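Local coordinates for protein salt-tolerant glutaminase (Micrococcus luteus, PDB 3AGD) that probably catalyses the hydrolysis of L-glutamine to L-glutamate and ammonium, belongs to the glutaminase family and tolerates high salt, at residues A72-D77 / A81-Q86; Q122-P127 / D136-I141. All blocks are in the same frame, centred on the assembly; numbering follows the deposited sequence.

Interaction 1 (A72-D77 / A81-Q86)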
ATOM      1  N   ALA A  72     -12.460 -14.903  -0.636  1.00 13.99           N
ATOM      2  CA  ALA A  72     -13.143 -13.969   0.257  1.00 14.06           C
ATOM      3  C   ALA A  72     -14.395 -14.633   0.851  1.00 16.08           C
ATOM      4  O   ALA A  72     -14.631 -14.570   2.056  1.00 18.69           O
ATOM      5  CB  ALA A  72     -13.524 -12.708  -0.503  1.00 11.01           C
ATOM      6  N   ALA A  73     -15.185 -15.281   0.001  1.00 16.58           N
ATOM      7  CA  ALA A  73     -16.404 -15.958   0.443  1.00 17.80           C
ATOM      8  C   ALA A  73     -16.102 -17.010   1.517  1.00 18.38           C
ATOM      9  O   ALA A  73     -16.842 -17.148   2.493  1.00 15.47           O
ATOM     10  CB  ALA A  73     -17.093 -16.616  -0.752  1.00 14.79           C
ATOM     11  N   ALA A  74     -15.017 -17.752   1.323  1.00 16.61           N
ATOM     12  CA  ALA A  74     -14.615 -18.779   2.274  1.00 16.78           C
ATOM     13  C   ALA A  74     -14.284 -18.163   3.625  1.00 19.49           C
ATOM     14  O   ALA A  74     -14.661 -18.698   4.670  1.00 18.56           O
ATOM     15  CB  ALA A  74     -13.412 -19.542   1.741  1.00 14.69           C
ATOM     16  N   LEU A  75     -13.571 -17.042   3.604  1.00 20.10           N
ATOM     17  CA  LEU A  75     -13.195 -16.356   4.840  1.00 20.33           C
ATOM     18  C   LEU A  75     -14.456 -15.863   5.542  1.00 19.31           C
ATOM     19  O   LEU A  75     -14.611 -16.008   6.759  1.00 18.94           O
ATOM     20  CB  LEU A  75     -12.249 -15.189   4.524  1.00 19.69           C
ATOM     21  CG  LEU A  75     -10.864 -15.619   4.013  1.00 18.19           C
ATOM     22  CD1 LEU A  75     -10.171 -14.482   3.276  1.00 17.11           C
ATOM     23  CD2 LEU A  75     -10.025 -16.100   5.195  1.00 13.16           C
ATOM     24  N   VAL A  76     -15.362 -15.279   4.768  1.00 18.28           N
ATOM     25  CA  VAL A  76     -16.621 -14.788   5.314  1.00 19.54           C
ATOM     26  C   VAL A  76     -17.432 -15.942   5.898  1.00 20.86           C
ATOM     27  O   VAL A  76     -17.951 -15.858   7.005  1.00 23.16           O
ATOM     28  CB  VAL A  76     -17.484 -14.115   4.225  1.00 18.78           C
ATOM     29  CG1 VAL A  76     -18.908 -13.903   4.742  1.00 21.04           C
ATOM     30  CG2 VAL A  76     -16.871 -12.786   3.831  1.00 16.98           C
ATOM     31  N   ASP A  77     -17.521 -17.034   5.151  1.00 19.88           N
ATOM     32  CA  ASP A  77     -18.305 -18.178   5.584  1.00 19.36           C
ATOM     33  C   ASP A  77     -17.772 -19.019   6.723  1.00 19.23           C
ATOM     34  O   ASP A  77     -18.536 -19.431   7.590  1.00 20.83           O
ATOM     35  CB  ASP A  77     -18.581 -19.104   4.400  1.00 18.30           C
ATOM     36  CG  ASP A  77     -19.429 -18.444   3.338  1.00 21.28           C
ATOM     37  OD1 ASP A  77     -20.310 -17.640   3.706  1.00 21.76           O
ATOM     38  OD2 ASP A  77     -19.226 -18.737   2.140  1.00 17.81           O
ATOM     39  N   ALA A  81      -9.521 -18.776  11.019  1.00 22.54           N
ATOM     40  CA  ALA A  81      -8.890 -19.974  11.564  1.00 22.86           C
ATOM     41  C   ALA A  81      -9.158 -21.213  10.719  1.00 22.80           C
ATOM     42  O   ALA A  81      -8.238 -21.973  10.401  1.00 23.06           O
ATOM     43  CB  ALA A  81      -9.356 -20.203  13.000  1.00 24.92           C
ATOM     44  N   ALA A  82     -10.422 -21.408  10.355  1.00 21.98           N
ATOM     45  CA  ALA A  82     -10.830 -22.555   9.558  1.00 21.90           C
ATOM     46  C   ALA A  82     -10.191 -22.564   8.174  1.00 22.04           C
ATOM     47  O   ALA A  82      -9.756 -23.607   7.688  1.00 22.46           O
ATOM     48  CB  ALA A  82     -12.355 -22.580   9.429  1.00 22.79           C
ATOM     49  N   VAL A  83     -10.146 -21.403   7.531  1.00 20.60           N
ATOM     50  CA  VAL A  83      -9.557 -21.313   6.201  1.00 20.00           C
ATOM     51  C   VAL A  83      -8.038 -21.441   6.261  1.00 17.15           C
ATOM     52  O   VAL A  83      -7.438 -22.153   5.452  1.00 16.95           O
ATOM     53  CB  VAL A  83      -9.924 -19.975   5.513  1.00 18.49           C
ATOM     54  CG1 VAL A  83      -9.284 -19.898   4.131  1.00 17.93           C
ATOM     55  CG2 VAL A  83     -11.434 -19.855   5.394  1.00 17.50           C
ATOM     56  N   ASP A  84      -7.417 -20.771   7.227  1.00 15.30           N
ATOM     57  CA  ASP A  84      -5.965 -20.817   7.343  1.00 18.97           C
ATOM     58  C   ASP A  84      -5.420 -22.200   7.669  1.00 21.86           C
ATOM     59  O   ASP A  84      -4.249 -22.476   7.423  1.00 21.42           O
ATOM     60  CB  ASP A  84      -5.475 -19.794   8.370  1.00 18.59           C
ATOM     61  CG  ASP A  84      -5.644 -18.367   7.885  1.00 24.72           C
ATOM     62  OD1 ASP A  84      -6.032 -18.181   6.710  1.00 26.67           O
ATOM     63  OD2 ASP A  84      -5.388 -17.428   8.670  1.00 27.80           O
ATOM     64  N   ARG A  85      -6.265 -23.071   8.213  1.00 22.52           N
ATOM     65  CA  ARG A  85      -5.839 -24.430   8.522  1.00 22.59           C
ATOM     66  C   ARG A  85      -5.725 -25.245   7.233  1.00 22.08           C
ATOM     67  O   ARG A  85      -5.001 -26.237   7.188  1.00 23.22           O
ATOM     68  CB  ARG A  85      -6.841 -25.126   9.457  1.00 27.42           C
ATOM     69  CG  ARG A  85      -6.644 -24.869  10.945  1.00 31.71           C
ATOM     70  CD  ARG A  85      -7.431 -25.886  11.788  1.00 36.27           C
ATOM     71  NE  ARG A  85      -8.867 -25.601  11.852  1.00 38.81           N
ATOM     72  CZ  ARG A  85      -9.426 -24.728  12.690  1.00 37.78           C
ATOM     73  NH1 ARG A  85      -8.674 -24.046  13.549  1.00 39.71           N
ATOM     74  NH2 ARG A  85     -10.737 -24.528  12.666  1.00 32.76           N
ATOM     75  N   GLN A  86      -6.432 -24.819   6.186  1.00 20.77           N
ATOM     76  CA  GLN A  86      -6.426 -25.544   4.911  1.00 22.28           C
ATOM     77  C   GLN A  86      -5.764 -24.797   3.757  1.00 21.70           C
ATOM     78  O   GLN A  86      -5.455 -25.392   2.722  1.00 21.56           O
ATOM     79  CB  GLN A  86      -7.861 -25.890   4.491  1.00 24.74           C
ATOM     80  CG  GLN A  86      -8.688 -26.659   5.515  1.00 26.27           C
ATOM     81  CD  GLN A  86      -8.173 -28.068   5.775  1.00 31.53           C
ATOM     82  OE1 GLN A  86      -8.834 -28.862   6.440  1.00 38.80           O
ATOM     83  NE2 GLN A  86      -6.993 -28.382   5.254  1.00 29.29           N
TER
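A small, largely apolar contact between two consecutive helices, buried in the glutaminase part of the chain, forms where helix 67-78 ends and, after a sharp change of direction, the short helix 80-84 begins. It illustrates how two helices joined by a tight turn can be packed together by one branched side chain. Val83 is that side chain, and it enters between Ala74 and Leu75, neighbours on the longer helix. The nearest CA atoms are those of Leu75 and Val83, 6.3 Å apart.

The two methyls of Val83 divide the work. With CG1 anti to its own backbone N (chi1 179°), CG2 is left beside that N and meets the peptide of Ala74, coming to 3.5 Å from Ala74 O, the one polar atom touched; the CB of Ala74 lies a little further off, 4.2 Å from Val83 CG2. The other branch serves Leu75, whose CD2 spans both Val83 CB, at 3.9 Å, and Val83 CG1, at 4.0 Å. CD2 is the leucine branch in contact, and the two side chains cross at about a right angle.

Neighbouring helices complete the core. Val83 also packs on Leu123, and Ala74 on Val120, both from helix 114-123, whereas Leu75 rests on Val229 and Arg232 of helix 227-240. The same Arg232 forms a salt bridge with Asp84, the residue after Val83, which ties the short helix to 227-240 by charge as well. Helix 67-78 itself starts shortly after Ser64, an L-glutamate-binding residue, consistent with the SxxK arrangement of the serine beta-lactamase clan.

Since methyl and methine groups and one backbone carbonyl meet across 72-77 and 81-86, the pair is held by shape and by exclusion of water, and directional bonding is left to the charged residues at its margin.

Interaction 2 (Q122-P127 / D136-I141)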
ATOM      1  N   GLN A 122     -13.715 -26.033  -1.564  1.00 20.05           N
ATOM      2  CA  GLN A 122     -14.151 -27.061  -0.623  1.00 18.69           C
ATOM      3  C   GLN A 122     -14.629 -26.470   0.707  1.00 20.37           C
ATOM      4  O   GLN A 122     -15.388 -27.107   1.433  1.00 22.62           O
ATOM      5  CB  GLN A 122     -12.995 -28.052  -0.370  1.00 15.97           C
ATOM      6  CG  GLN A 122     -13.151 -28.951   0.872  1.00 17.18           C
ATOM      7  CD  GLN A 122     -14.023 -30.175   0.637  1.00 17.94           C
ATOM      8  OE1 GLN A 122     -13.551 -31.209   0.158  1.00 18.99           O
ATOM      9  NE2 GLN A 122     -15.302 -30.060   0.966  1.00 16.05           N
ATOM     10  N   LEU A 123     -14.193 -25.253   1.016  1.00 18.81           N
ATOM     11  CA  LEU A 123     -14.561 -24.586   2.268  1.00 18.57           C
ATOM     12  C   LEU A 123     -15.751 -23.644   2.160  1.00 19.38           C
ATOM     13  O   LEU A 123     -16.342 -23.270   3.169  1.00 17.53           O
ATOM     14  CB  LEU A 123     -13.381 -23.754   2.784  1.00 16.15           C
ATOM     15  CG  LEU A 123     -12.101 -24.422   3.285  1.00 16.81           C
ATOM     16  CD1 LEU A 123     -10.936 -23.435   3.170  1.00 13.20           C
ATOM     17  CD2 LEU A 123     -12.292 -24.892   4.720  1.00 16.61           C
ATOM     18  N   LEU A 124     -16.089 -23.267   0.933  1.00 23.99           N
ATOM     19  CA  LEU A 124     -17.140 -22.296   0.643  1.00 28.96           C
ATOM     20  C   LEU A 124     -18.344 -21.985   1.536  1.00 36.73           C
ATOM     21  O   LEU A 124     -18.500 -20.840   1.950  1.00 45.38           O
ATOM     22  CB  LEU A 124     -17.624 -22.495  -0.796  1.00 28.43           C
ATOM     23  CG  LEU A 124     -16.640 -21.796  -1.740  1.00 28.10           C
ATOM     24  CD1 LEU A 124     -17.095 -21.906  -3.179  1.00 27.30           C
ATOM     25  CD2 LEU A 124     -16.518 -20.330  -1.317  1.00 24.17           C
ATOM     26  N   VAL A 125     -19.201 -22.946   1.845  1.00 29.81           N
ATOM     27  CA  VAL A 125     -20.377 -22.630   2.655  1.00 25.87           C
ATOM     28  C   VAL A 125     -20.299 -23.097   4.105  1.00 24.20           C
ATOM     29  O   VAL A 125     -20.622 -22.351   5.028  1.00 22.35           O
ATOM     30  CB  VAL A 125     -21.648 -23.222   2.003  1.00 23.22           C
ATOM     31  CG1 VAL A 125     -22.867 -22.976   2.878  1.00 23.34           C
ATOM     32  CG2 VAL A 125     -21.849 -22.602   0.636  1.00 21.47           C
ATOM     33  N   GLY A 126     -19.871 -24.337   4.292  1.00 22.72           N
ATOM     34  CA  GLY A 126     -19.768 -24.899   5.622  1.00 23.07           C
ATOM     35  C   GLY A 126     -19.265 -26.326   5.523  1.00 24.50           C
ATOM     36  O   GLY A 126     -19.062 -26.830   4.418  1.00 26.81           O
ATOM     37  N   PRO A 127     -19.069 -27.010   6.658  1.00 25.07           N
ATOM     38  CA  PRO A 127     -18.581 -28.390   6.723  1.00 28.65           C
ATOM     39  C   PRO A 127     -19.416 -29.406   5.957  1.00 31.45           C
ATOM     40  O   PRO A 127     -18.871 -30.310   5.322  1.00 34.11           O
ATOM     41  CB  PRO A 127     -18.593 -28.696   8.222  1.00 31.63           C
ATOM     42  CG  PRO A 127     -18.451 -27.348   8.857  1.00 33.39           C
ATOM     43  CD  PRO A 127     -19.342 -26.492   8.010  1.00 28.69           C
ATOM     44  N   ASP A 136     -23.278 -22.461  -6.074  1.00 18.00           N
ATOM     45  CA  ASP A 136     -24.143 -21.292  -5.945  1.00 19.66           C
ATOM     46  C   ASP A 136     -23.424 -20.194  -5.167  1.00 19.74           C
ATOM     47  O   ASP A 136     -23.515 -19.024  -5.512  1.00 21.77           O
ATOM     48  CB  ASP A 136     -25.456 -21.638  -5.223  1.00 24.17           C
ATOM     49  CG  ASP A 136     -26.411 -22.461  -6.083  1.00 28.89           C
ATOM     50  OD1 ASP A 136     -26.265 -22.458  -7.325  1.00 31.82           O
ATOM     51  OD2 ASP A 136     -27.323 -23.101  -5.511  1.00 27.81           O
ATOM     52  N   ARG A 137     -22.706 -20.575  -4.116  1.00 20.62           N
ATOM     53  CA  ARG A 137     -21.987 -19.600  -3.299  1.00 18.21           C
ATOM     54  C   ARG A 137     -20.881 -18.897  -4.095  1.00 16.32           C
ATOM     55  O   ARG A 137     -20.695 -17.682  -3.979  1.00 17.68           O
ATOM     56  CB  ARG A 137     -21.400 -20.286  -2.062  1.00 18.79           C
ATOM     57  CG  ARG A 137     -20.627 -19.352  -1.123  1.00 19.93           C
ATOM     58  CD  ARG A 137     -21.465 -18.159  -0.694  1.00 20.60           C
ATOM     59  NE  ARG A 137     -20.792 -17.362   0.325  1.00 22.42           N
ATOM     60  CZ  ARG A 137     -20.885 -16.039   0.419  1.00 23.43           C
ATOM     61  NH1 ARG A 137     -20.243 -15.393   1.383  1.00 24.23           N
ATOM     62  NH2 ARG A 137     -21.606 -15.359  -0.461  1.00 22.68           N
ATOM     63  N   ALA A 138     -20.149 -19.654  -4.906  1.00 13.35           N
ATOM     64  CA  ALA A 138     -19.082 -19.073  -5.713  1.00 15.07           C
ATOM     65  C   ALA A 138     -19.683 -18.087  -6.719  1.00 19.15           C
ATOM     66  O   ALA A 138     -19.202 -16.967  -6.878  1.00 20.91           O
ATOM     67  CB  ALA A 138     -18.311 -20.176  -6.443  1.00  8.94           C
ATOM     68  N   VAL A 139     -20.746 -18.508  -7.394  1.00 19.35           N
ATOM     69  CA  VAL A 139     -21.398 -17.654  -8.374  1.00 18.55           C
ATOM     70  C   VAL A 139     -21.968 -16.415  -7.694  1.00 18.19           C
ATOM     71  O   VAL A 139     -21.910 -15.315  -8.242  1.00 18.66           O
ATOM     72  CB  VAL A 139     -22.534 -18.410  -9.097  1.00 19.81           C
ATOM     73  CG1 VAL A 139     -23.336 -17.449  -9.973  1.00 19.87           C
ATOM     74  CG2 VAL A 139     -21.944 -19.524  -9.954  1.00 17.87           C
ATOM     75  N   GLU A 140     -22.509 -16.598  -6.492  1.00 14.74           N
ATOM     76  CA  GLU A 140     -23.098 -15.498  -5.743  1.00 16.46           C
ATOM     77  C   GLU A 140     -22.097 -14.424  -5.326  1.00 18.76           C
ATOM     78  O   GLU A 140     -22.322 -13.235  -5.562  1.00 20.72           O
ATOM     79  CB  GLU A 140     -23.804 -16.019  -4.487  1.00 18.35           C
ATOM     80  CG  GLU A 140     -24.329 -14.900  -3.600  1.00 24.04           C
ATOM     81  CD  GLU A 140     -24.755 -15.376  -2.221  1.00 29.29           C
ATOM     82  OE1 GLU A 140     -24.006 -16.159  -1.599  1.00 28.22           O
ATOM     83  OE2 GLU A 140     -25.833 -14.952  -1.753  1.00 32.22           O
ATOM     84  N   ILE A 141     -20.994 -14.828  -4.706  1.00 19.39           N
ATOM     85  CA  ILE A 141     -20.016 -13.843  -4.256  1.00 21.04           C
ATOM     86  C   ILE A 141     -19.539 -12.971  -5.416  1.00 20.32           C
ATOM     87  O   ILE A 141     -19.429 -11.754  -5.278  1.00 20.61           O
ATOM     88  CB  ILE A 141     -18.802 -14.512  -3.563  1.00 18.81           C
ATOM     89  CG1 ILE A 141     -17.931 -13.435  -2.902  1.00 20.21           C
ATOM     90  CG2 ILE A 141     -17.992 -15.320  -4.569  1.00 15.47           C
ATOM     91  CD1 ILE A 141     -18.651 -12.607  -1.833  1.00 15.92           C
TER
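Val125 lays its CG2 methyl against the aliphatic root of Arg137, 3.6 Å from Arg137 CB and 3.9 Å from Arg137 CG, the two side chains meeting at a slant. The methyl is the branch left beside the valine's own backbone N, as CG1 stands anti to it. One residue earlier, Leu124 uses its CD1 methyl on the next step of the helix, 3.9 Å from Ala138 CB. The backbone oxygen of Leu124 also lies near the arginine, but its modelled place is doubtful, because it crowds a carboxylate oxygen of Asp77.

These residues join the turn that leaves helix 114-123 to the middle of helix 131-146, a local helix-loop-helix packing within the helical portion of the beta-lactamase-like glutaminase fold. The site is not remote from the substrate pocket: the side chain of Leu124 lies about 8 Å from that of Tyr191, and that of Ala138 about 9 Å from that of Cys195, both L-glutamate-binding residues. The turn has a polar tie to the same helix as well, since Gly126 O accepts a hydrogen bond from Arg134.

Arg137 shows how a long side chain can be apolar at its base and ionic at its tip. CG runs anti to the backbone N, and the chain then bends at chi2 (55°) before extending to the guanidinium. There NH2 forms a salt bridge with Glu140 OE1, one helical turn on, at 2.8 Å. The bond is bent, with an N-H...O angle of 133°, and the nitrogen meets the oxygen from above the carboxylate plane, 54° out of it. A second carboxylate, that of Asp77 on helix 67-78, pairs with NE through OD2, though the crowding against Leu124 O leaves the exact placing of OD2 uncertain.

How the interactions relate
Both contacts are small, and helix 67-78 connects them: it is one partner in interaction 1 and packs on both segments of interaction 2, with Ala73 CB 3.8 Å from Leu124 CD2. Helix 114-123 is likewise shared, as its residues cover the apolar side of interaction 1 and the loop that follows it supplies interaction 2. Their chemistry follows their depth. Interaction 1 is core, with every touching residue buried; interaction 2 is only partly buried, and its arginine combines methylene packing with charge. That charge also ties helix 131-146 to helix 67-78, at a residue of 72-77 that takes no part in the packing against 81-86.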